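Local coordinates for protein putative isomerase (Streptomyces coelicolor A3, PDB 2OQH) that probably works as an enolase-superfamily enzyme, removing water from D-glucarate to give 5-dehydro-4-deoxy-D-glucarate, with a TIM-barrel domain at its core, at residues Val227-Met232 against Met259-Val264; Cys248-Glu253 against Val271-Gly276; His330-Ile335 against Glu359-His364. One frame throughout, in Å; residues are numbered along the deposited sequence.

Interaction 1 of 3, residues Val227-Met232 against Met259-Val264; sequences VGIEGM and MRLNAV
Ile229, in the first turn of helix 228-238, rests against Leu261 and Ala263, which follow the last turn of helix 252-260. The two helices are successive elements of the TIM-barrel domain, with strand 243-245 between them in the chain. The contact therefore joins the start of one helix to the turn that leaves the next and heads for strand 266-269.

Apolar contacts come first. One methyl of Ile229 does most of the work: CG2 sits 3.6 Å from Ala263 CB and 3.7 Å from Leu261 CD1, so it lodges against both residues. It gets there because CG1 lies beside the backbone N (chi1 -70°), which turns CG2 anti to that nitrogen. The Leu261 and Ile229 side chains cross at roughly a right angle. A turn further along, Met232, present as selenomethionine, points its CB at the same alanine, and its chain, bent at chi2 and chi3, carries CE over to Val264 CG1. Deeper in, Met232 also packs on Leu243 and Thr245 of strand 243-245, and Val264 reaches Thr245 too, so this end of the contact is seated on the barrel wall.

Backbone groups set the shape. Asn262 adopts positive phi (50°) in a Schellman motif that closes helix 252-260, with its N bonded to Met259 O. That reversal brings Ala263 in against the neighbouring helix, where its CB also touches Ile229 O at 3.6 Å. On the other side, Met232 N bonds to Gly228 O in the opening turn of its helix.

The polar account does not balance fully. Ala263 O is buried here without a hydrogen-bond partner in the model, and what it meets across the contact is carbon, Met232 CB at 3.6 Å.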
loop_
_atom_site.group_PDB
_atom_site.type_symbol
_atom_site.label_atom_id
_atom_site.label_comp_id
_atom_site.label_asym_id
_atom_site.label_seq_id
_atom_site.Cartn_x
_atom_site.Cartn_y
_atom_site.Cartn_z
ATOM N N VAL A 227 11.421 10.803 12.050
ATOM C CA VAL A 227 10.239 10.446 12.830
ATOM C C VAL A 227 9.382 11.625 13.281
ATOM O O VAL A 227 9.888 12.713 13.524
ATOM C CB VAL A 227 10.634 9.673 14.113
ATOM C CG1 VAL A 227 11.429 8.434 13.760
ATOM C CG2 VAL A 227 11.449 10.565 15.018
ATOM N N GLY A 228 8.077 11.381 13.385
ATOM C CA GLY A 228 7.138 12.377 13.873
ATOM C C GLY A 228 6.750 13.588 13.047
ATOM O O GLY A 228 7.502 14.069 12.202
ATOM N N ILE A 229 5.553 14.087 13.329
ATOM C CA ILE A 229 5.022 15.261 12.657
ATOM C C ILE A 229 5.949 16.441 12.925
ATOM O O ILE A 229 6.204 17.250 12.033
ATOM C CB ILE A 229 3.605 15.602 13.175
ATOM C CG1 ILE A 229 2.613 14.535 12.706
ATOM C CG2 ILE A 229 3.177 16.977 12.684
ATOM C CD1 ILE A 229 1.213 14.717 13.268
ATOM N N GLU A 230 6.454 16.528 14.153
ATOM C CA GLU A 230 7.356 17.614 14.535
ATOM C C GLU A 230 8.613 17.618 13.670
ATOM O O GLU A 230 8.950 18.630 13.057
ATOM C CB GLU A 230 7.758 17.494 16.011
ATOM C CG GLU A 230 8.872 18.466 16.468
ATOM C CD GLU A 230 8.544 19.941 16.207
ATOM O OE1 GLU A 230 7.349 20.307 16.249
ATOM O OE2 GLU A 230 9.481 20.742 15.977
ATOM N N GLY A 231 9.304 16.487 13.630
ATOM C CA GLY A 231 10.514 16.396 12.838
ATOM C C GLY A 231 10.258 16.658 11.363
ATOM O O GLY A 231 10.995 17.401 10.728
HETATM N N MSE A 232 9.207 16.048 10.822
HETATM C CA MSE A 232 8.869 16.214 9.409
HETATM C C MSE A 232 8.572 17.670 9.047
HETATM O O MSE A 232 8.961 18.139 7.975
HETATM C CB MSE A 232 7.675 15.326 9.041
HETATM C CG MSE A 232 7.989 13.824 9.035
HETATM SE SE MSE A 232 9.098 13.285 7.516
HETATM C CE MSE A 232 7.660 13.036 6.249
HETATM N N MSE A 259 -1.625 19.116 9.230
HETATM C CA MSE A 259 -1.900 20.250 8.360
HETATM C C MSE A 259 -1.564 21.558 9.065
HETATM O O MSE A 259 -0.927 22.428 8.487
HETATM C CB MSE A 259 -3.371 20.260 7.931
HETATM C CG MSE A 259 -3.781 19.057 7.104
HETATM SE SE MSE A 259 -2.804 18.977 5.440
HETATM C CE MSE A 259 -1.350 17.802 5.976
ATOM N N ARG A 260 -1.979 21.700 10.319
ATOM C CA ARG A 260 -1.695 22.941 11.035
ATOM C C ARG A 260 -0.202 23.170 11.236
ATOM O O ARG A 260 0.249 24.312 11.316
ATOM C CB ARG A 260 -2.401 22.965 12.388
ATOM C CG ARG A 260 -3.889 23.202 12.298
ATOM C CD ARG A 260 -4.463 23.556 13.661
ATOM N NE ARG A 260 -5.921 23.595 13.636
ATOM C CZ ARG A 260 -6.647 24.495 12.977
ATOM N NH1 ARG A 260 -6.057 25.460 12.280
ATOM N NH2 ARG A 260 -7.968 24.405 12.996
ATOM N N LEU A 261 0.563 22.087 11.319
ATOM C CA LEU A 261 2.004 22.195 11.509
ATOM C C LEU A 261 2.779 22.123 10.194
ATOM O O LEU A 261 4.007 22.148 10.201
ATOM C CB LEU A 261 2.498 21.098 12.462
ATOM C CG LEU A 261 1.937 21.148 13.889
ATOM C CD1 LEU A 261 2.522 20.010 14.702
ATOM C CD2 LEU A 261 2.264 22.479 14.541
ATOM N N ASN A 262 2.056 22.032 9.077
ATOM C CA ASN A 262 2.667 21.967 7.745
ATOM C C ASN A 262 3.761 20.913 7.671
ATOM O O ASN A 262 4.870 21.189 7.215
ATOM C CB ASN A 262 3.254 23.328 7.376
ATOM C CG ASN A 262 2.196 24.398 7.270
ATOM O OD1 ASN A 262 1.320 24.331 6.415
ATOM N ND2 ASN A 262 2.265 25.384 8.146
ATOM N N ALA A 263 3.428 19.702 8.098
ATOM C CA ALA A 263 4.380 18.598 8.138
ATOM C C ALA A 263 4.618 17.811 6.854
ATOM O O ALA A 263 5.684 17.220 6.704
ATOM C CB ALA A 263 3.981 17.630 9.250
ATOM N N VAL A 264 3.652 17.787 5.938
ATOM C CA VAL A 264 3.815 17.004 4.716
ATOM C C VAL A 264 3.219 17.617 3.447
ATOM O O VAL A 264 2.336 18.471 3.510
ATOM C CB VAL A 264 3.203 15.598 4.890
ATOM C CG1 VAL A 264 3.809 14.897 6.118
ATOM C CG2 VAL A 264 1.696 15.708 5.042
#

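Interaction 2 of 3, residues Cys248-Glu253 against Val271-Gly276; sequences CVVRFE and VYKWGG
Val250 O takes a hydrogen bond from each of two waters, water 2 at 2.8 Å and water 3 at 2.6 Å, and both waters reach on to Lys273 O, water 3 only weakly. This bridge ties the loop after strand 243-245 to the short helix 271-274 after strand 266-269 of the TIM barrel, at the strand ends where enolase-superfamily enzymes place their active sites.

Trp274 fills the space beside it. The Val250-Arg251 peptide lies across one indole face, with Arg251 N 3.4 Å from Trp274 CH2. Toward Phe252 the indole presents an edge instead: a T-shaped pair with planes at 79°, CZ3 standing over the centre of the phenyl face. Putting an alanine at Trp274 would probably uncover the Val250-Arg251 peptide and the Phe252 face, and leave water 1 without its N-H donor.

Lys273 crosses Val250 at a slant, Lys273 CD lying 3.9 Å from Val250 CG1. Its chain bends at chi3 and chi4 on the way to NZ, which bonds to Asn246 O. In the plane of the indole, water 1 accepts from Trp274 NE1 at 3.1 Å and donates to Val249 O at 2.8 Å.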
loop_
_atom_site.group_PDB
_atom_site.type_symbol
_atom_site.label_atom_id
_atom_site.label_comp_id
_atom_site.label_asym_id
_atom_site.label_seq_id
_atom_site.Cartn_x
_atom_site.Cartn_y
_atom_site.Cartn_z
ATOM N N CYS A 248 3.948 9.212 9.806
ATOM C CA CYS A 248 3.589 10.232 10.796
ATOM C C CYS A 248 2.122 10.675 10.694
ATOM O O CYS A 248 1.617 11.375 11.570
ATOM C CB CYS A 248 4.535 11.442 10.720
ATOM S SG CYS A 248 4.288 12.582 9.358
ATOM N N VAL A 249 1.454 10.261 9.618
ATOM C CA VAL A 249 0.035 10.541 9.403
ATOM C C VAL A 249 -0.535 9.223 8.891
ATOM O O VAL A 249 -0.506 8.963 7.688
ATOM C CB VAL A 249 -0.207 11.629 8.333
ATOM C CG1 VAL A 249 -1.704 11.745 8.049
ATOM C CG2 VAL A 249 0.343 12.968 8.803
ATOM N N VAL A 250 -1.039 8.390 9.804
ATOM C CA VAL A 250 -1.583 7.080 9.435
ATOM C C VAL A 250 -3.022 6.847 9.895
ATOM O O VAL A 250 -3.517 5.722 9.885
ATOM C CB VAL A 250 -0.699 5.940 9.999
ATOM C CG1 VAL A 250 0.741 6.130 9.542
ATOM C CG2 VAL A 250 -0.768 5.918 11.522
ATOM N N ARG A 251 -3.683 7.924 10.294
ATOM C CA ARG A 251 -5.062 7.873 10.755
ATOM C C ARG A 251 -5.566 9.305 10.752
ATOM O O ARG A 251 -4.783 10.235 10.911
ATOM C CB ARG A 251 -5.132 7.291 12.170
ATOM C CG ARG A 251 -4.353 8.074 13.205
ATOM C CD ARG A 251 -4.425 7.425 14.584
ATOM N NE ARG A 251 -3.903 8.344 15.590
ATOM C CZ ARG A 251 -4.286 8.371 16.868
ATOM N NH1 ARG A 251 -5.200 7.522 17.318
ATOM N NH2 ARG A 251 -3.762 9.272 17.692
ATOM N N PHE A 252 -6.867 9.486 10.566
ATOM C CA PHE A 252 -7.427 10.829 10.528
ATOM C C PHE A 252 -7.103 11.696 11.741
ATOM O O PHE A 252 -6.972 12.905 11.603
ATOM C CB PHE A 252 -8.935 10.747 10.292
ATOM C CG PHE A 252 -9.282 10.338 8.894
ATOM C CD1 PHE A 252 -9.136 11.236 7.840
ATOM C CD2 PHE A 252 -9.704 9.039 8.614
ATOM C CE1 PHE A 252 -9.393 10.844 6.519
ATOM C CE2 PHE A 252 -9.961 8.636 7.302
ATOM C CZ PHE A 252 -9.811 9.540 6.254
ATOM N N GLU A 253 -6.946 11.090 12.915
ATOM C CA GLU A 253 -6.616 11.864 14.108
ATOM C C GLU A 253 -5.288 12.601 13.936
ATOM O O GLU A 253 -5.018 13.566 14.649
ATOM C CB GLU A 253 -6.547 10.970 15.350
ATOM C CG GLU A 253 -7.905 10.490 15.831
ATOM C CD GLU A 253 -8.311 9.133 15.261
ATOM O OE1 GLU A 253 -7.957 8.812 14.105
ATOM O OE2 GLU A 253 -9.010 8.388 15.983
ATOM N N VAL A 271 -5.346 1.006 2.225
ATOM C CA VAL A 271 -6.559 0.437 2.786
ATOM C C VAL A 271 -6.318 -0.369 4.049
ATOM O O VAL A 271 -7.077 -0.286 5.011
ATOM C CB VAL A 271 -7.262 -0.458 1.748
ATOM C CG1 VAL A 271 -8.384 -1.255 2.408
ATOM C CG2 VAL A 271 -7.807 0.400 0.631
ATOM N N TYR A 272 -5.242 -1.141 4.040
ATOM C CA TYR A 272 -4.916 -2.003 5.153
ATOM C C TYR A 272 -4.365 -1.259 6.348
ATOM O O TYR A 272 -4.408 -1.765 7.470
ATOM C CB TYR A 272 -3.970 -3.090 4.644
ATOM C CG TYR A 272 -4.583 -3.700 3.410
ATOM C CD1 TYR A 272 -5.752 -4.453 3.504
ATOM C CD2 TYR A 272 -4.121 -3.364 2.140
ATOM C CE1 TYR A 272 -6.457 -4.840 2.371
ATOM C CE2 TYR A 272 -4.825 -3.746 0.989
ATOM C CZ TYR A 272 -5.997 -4.481 1.115
ATOM O OH TYR A 272 -6.735 -4.820 -0.003
ATOM N N LYS A 273 -3.876 -0.048 6.118
ATOM C CA LYS A 273 -3.343 0.764 7.200
ATOM C C LYS A 273 -4.444 1.668 7.784
ATOM O O LYS A 273 -4.470 1.932 8.985
ATOM C CB LYS A 273 -2.168 1.603 6.677
ATOM C CG LYS A 273 -1.467 2.464 7.719
ATOM C CD LYS A 273 -0.271 3.219 7.112
ATOM C CE LYS A 273 0.948 2.328 6.923
ATOM N NZ LYS A 273 1.956 2.540 7.999
ATOM N N TRP A 274 -5.358 2.114 6.924
ATOM C CA TRP A 274 -6.451 2.997 7.320
ATOM C C TRP A 274 -7.781 2.310 7.660
ATOM O O TRP A 274 -8.766 2.970 7.991
ATOM C CB TRP A 274 -6.655 4.056 6.233
ATOM C CG TRP A 274 -5.497 5.018 6.167
ATOM C CD1 TRP A 274 -4.217 4.734 5.783
ATOM C CD2 TRP A 274 -5.494 6.391 6.580
ATOM N NE1 TRP A 274 -3.414 5.841 5.940
ATOM C CE2 TRP A 274 -4.173 6.873 6.424
ATOM C CE3 TRP A 274 -6.479 7.263 7.069
ATOM C CZ2 TRP A 274 -3.811 8.193 6.744
ATOM C CZ3 TRP A 274 -6.116 8.578 7.389
ATOM C CH2 TRP A 274 -4.795 9.025 7.223
ATOM N N GLY A 275 -7.812 0.987 7.552
ATOM C CA GLY A 275 -9.009 0.252 7.911
ATOM C C GLY A 275 -10.093 -0.002 6.881
ATOM O O GLY A 275 -11.083 -0.665 7.198
ATOM N N GLY A 276 -9.939 0.498 5.661
ATOM C CA GLY A 276 -10.976 0.250 4.676
ATOM C C GLY A 276 -10.924 1.084 3.413
ATOM O O GLY A 276 -10.103 1.996 3.271
HETATM O O HOH W 1 -0.519 6.834 5.813
HETATM O O HOH W 2 -2.660 3.202 10.897
HETATM O O HOH W 3 -5.935 4.733 10.058
#

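Interaction 3 of 3, residues His330-Ile335 against Glu359-His364; sequences HADDII and EDKLRH
Lys361 and Asp332 reach for each other from opposite directions and meet in a salt bridge, Lys361 NZ to Asp332 OD1 at 2.7 Å. The lysine extends from helix 359-368, the C-terminal helix of the chain, to the loop that follows strand 323-324 of the barrel domain. That helix also lies on the N-terminal domain, where Leu362 touches Trp11 and Val13 of strand 5-15 and Trp47 of strand 45-51.

The lysine chain is fully extended beyond CG, and this stretch is what carries its ammonium across to the loop. On the way Lys361 CD passes 3.5 Å from Asp333 O. Asp332 answers with CG anti to its backbone nitrogen (chi1 -162°), which swings the carboxylate toward the helix. The ammonium is received on the syn lone pair of OD1, while OD2 is bonded to Tyr365 OH, one turn further along the helix.

Ile334 takes up the apolar half. Its CG1 stands in the crowded position between backbone N and carbonyl carbon (chi1 59°), leaving Ile334 CG2 to press on the helix backbone at Leu362 CA, 3.7 Å away. Ile334 CD1 then meets Leu362 CD1 at 3.9 Å. Behind it, Asp333 turns away from the helix: Asp333 OD1 accepts the Ile334 N-H on its anti side, N to OD1 2.7 Å, and OD2 is bonded to Gly303 N, which pins the loop from the rear.

With both carboxylate oxygens of Asp332 engaged, its rotation is probably well fixed, and the nearby ammonium is likely to keep it ionised. The helix is thus held to the loop by charge at one end of the contact and by branched aliphatic groups at the other.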
loop_
_atom_site.group_PDB
_atom_site.type_symbol
_atom_site.label_atom_id
_atom_site.label_comp_id
_atom_site.label_asym_id
_atom_site.label_seq_id
_atom_site.Cartn_x
_atom_site.Cartn_y
_atom_site.Cartn_z
ATOM N N HIS A 330 5.278 -11.449 -6.709
ATOM C CA HIS A 330 4.378 -12.564 -6.480
ATOM C C HIS A 330 4.684 -13.779 -7.341
ATOM O O HIS A 330 5.108 -13.658 -8.497
ATOM C CB HIS A 330 2.923 -12.133 -6.717
ATOM C CG HIS A 330 2.449 -12.341 -8.121
ATOM N ND1 HIS A 330 1.977 -13.554 -8.577
ATOM C CD2 HIS A 330 2.386 -11.495 -9.177
ATOM C CE1 HIS A 330 1.642 -13.447 -9.851
ATOM N NE2 HIS A 330 1.881 -12.208 -10.239
ATOM N N ALA A 331 4.489 -14.947 -6.741
ATOM C CA ALA A 331 4.671 -16.213 -7.426
ATOM C C ALA A 331 3.259 -16.790 -7.427
ATOM O O ALA A 331 2.346 -16.192 -8.004
ATOM C CB ALA A 331 5.631 -17.113 -6.654
ATOM N N ASP A 332 3.063 -17.918 -6.757
ATOM C CA ASP A 332 1.749 -18.545 -6.705
ATOM C C ASP A 332 0.844 -17.763 -5.746
ATOM O O ASP A 332 1.310 -17.231 -4.736
ATOM C CB ASP A 332 1.900 -20.006 -6.259
ATOM C CG ASP A 332 0.676 -20.844 -6.579
ATOM O OD1 ASP A 332 -0.004 -20.544 -7.582
ATOM O OD2 ASP A 332 0.398 -21.810 -5.836
ATOM N N ASP A 333 -0.443 -17.687 -6.069
ATOM C CA ASP A 333 -1.406 -16.948 -5.251
ATOM C C ASP A 333 -2.704 -17.741 -5.209
ATOM O O ASP A 333 -2.888 -18.676 -5.995
ATOM C CB ASP A 333 -1.671 -15.572 -5.879
ATOM C CG ASP A 333 -2.122 -14.532 -4.863
ATOM O OD1 ASP A 333 -2.679 -14.921 -3.810
ATOM O OD2 ASP A 333 -1.928 -13.321 -5.129
ATOM N N ILE A 334 -3.613 -17.379 -4.308
ATOM C CA ILE A 334 -4.867 -18.105 -4.234
ATOM C C ILE A 334 -5.897 -17.598 -5.229
ATOM O O ILE A 334 -7.053 -17.998 -5.193
ATOM C CB ILE A 334 -5.449 -18.095 -2.811
ATOM C CG1 ILE A 334 -5.689 -16.669 -2.327
ATOM C CG2 ILE A 334 -4.485 -18.794 -1.869
ATOM C CD1 ILE A 334 -6.208 -16.622 -0.911
ATOM N N ILE A 335 -5.478 -16.713 -6.124
ATOM C CA ILE A 335 -6.383 -16.218 -7.154
ATOM C C ILE A 335 -5.615 -16.180 -8.463
ATOM O O ILE A 335 -4.414 -16.441 -8.496
ATOM C CB ILE A 335 -6.933 -14.790 -6.853
ATOM C CG1 ILE A 335 -5.858 -13.733 -7.116
ATOM C CG2 ILE A 335 -7.392 -14.708 -5.410
ATOM C CD1 ILE A 335 -6.397 -12.311 -7.156
ATOM N N GLU A 359 -9.931 -22.305 -3.478
ATOM C CA GLU A 359 -9.948 -22.773 -2.098
ATOM C C GLU A 359 -8.948 -23.877 -1.789
ATOM O O GLU A 359 -8.420 -23.947 -0.678
ATOM C CB GLU A 359 -11.360 -23.206 -1.709
ATOM C CG GLU A 359 -12.245 -22.030 -1.324
ATOM C CD GLU A 359 -13.705 -22.398 -1.262
ATOM O OE1 GLU A 359 -14.003 -23.487 -0.727
ATOM O OE2 GLU A 359 -14.552 -21.602 -1.737
ATOM N N ASP A 360 -8.670 -24.732 -2.767
ATOM C CA ASP A 360 -7.714 -25.812 -2.546
ATOM C C ASP A 360 -6.352 -25.212 -2.204
ATOM O O ASP A 360 -5.708 -25.633 -1.246
ATOM C CB ASP A 360 -7.607 -26.700 -3.793
ATOM C CG ASP A 360 -8.927 -27.352 -4.155
ATOM O OD1 ASP A 360 -9.618 -27.842 -3.231
ATOM O OD2 ASP A 360 -9.275 -27.381 -5.357
ATOM N N LYS A 361 -5.926 -24.217 -2.977
ATOM C CA LYS A 361 -4.644 -23.561 -2.733
ATOM C C LYS A 361 -4.670 -22.845 -1.390
ATOM O O LYS A 361 -3.691 -22.874 -0.638
ATOM C CB LYS A 361 -4.333 -22.552 -3.842
ATOM C CG LYS A 361 -4.027 -23.184 -5.199
ATOM C CD LYS A 361 -3.488 -22.140 -6.166
ATOM C CE LYS A 361 -2.945 -22.769 -7.435
ATOM N NZ LYS A 361 -2.306 -21.751 -8.332
ATOM N N LEU A 362 -5.794 -22.190 -1.103
ATOM C CA LEU A 362 -5.955 -21.483 0.161
ATOM C C LEU A 362 -5.724 -22.486 1.284
ATOM O O LEU A 362 -4.939 -22.245 2.204
ATOM C CB LEU A 362 -7.367 -20.899 0.275
ATOM C CG LEU A 362 -7.769 -20.326 1.642
ATOM C CD1 LEU A 362 -6.901 -19.090 1.967
ATOM C CD2 LEU A 362 -9.254 -19.958 1.626
ATOM N N ARG A 363 -6.412 -23.618 1.202
ATOM C CA ARG A 363 -6.267 -24.642 2.220
ATOM C C ARG A 363 -4.815 -25.120 2.239
ATOM O O ARG A 363 -4.246 -25.355 3.301
ATOM C CB ARG A 363 -7.222 -25.805 1.937
ATOM C CG ARG A 363 -7.579 -26.614 3.170
ATOM C CD ARG A 363 -8.580 -27.718 2.847
ATOM N NE ARG A 363 -8.128 -28.544 1.728
ATOM C CZ ARG A 363 -8.534 -28.391 0.471
ATOM N NH1 ARG A 363 -9.419 -27.443 0.167
ATOM N NH2 ARG A 363 -8.034 -29.169 -0.485
ATOM N N HIS A 364 -4.210 -25.245 1.062
ATOM C CA HIS A 364 -2.819 -25.688 0.963
ATOM C C HIS A 364 -1.851 -24.746 1.685
ATOM O O HIS A 364 -1.048 -25.172 2.520
ATOM C CB HIS A 364 -2.416 -25.809 -0.513
ATOM C CG HIS A 364 -0.955 -26.076 -0.731
ATOM N ND1 HIS A 364 -0.342 -27.252 -0.351
ATOM C CD2 HIS A 364 0.013 -25.315 -1.295
ATOM C CE1 HIS A 364 0.939 -27.203 -0.672
ATOM N NE2 HIS A 364 1.180 -26.037 -1.248
#

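Interactions 1 and 2 share helix 252-260, interaction 2 gripping its start and interaction 1 its end, and their segments alternate along the chain. They also touch: Cys248 SG packs on Met232 CG and Val264 CG1. Interaction 3 stands apart, its centre about 41 Å from that of interaction 1 and about 28 Å from that of interaction 2, where the C-terminal helix meets the barrel and the N-terminal domain. Chemistry follows place. Interaction 1, largely buried, is apolar side chains against a helix-ending turn; interaction 2, partly buried though nearest the chain's centre, combines aromatic rings with bridging waters; interaction 3, also mainly buried, alone uses a salt bridge across its segments.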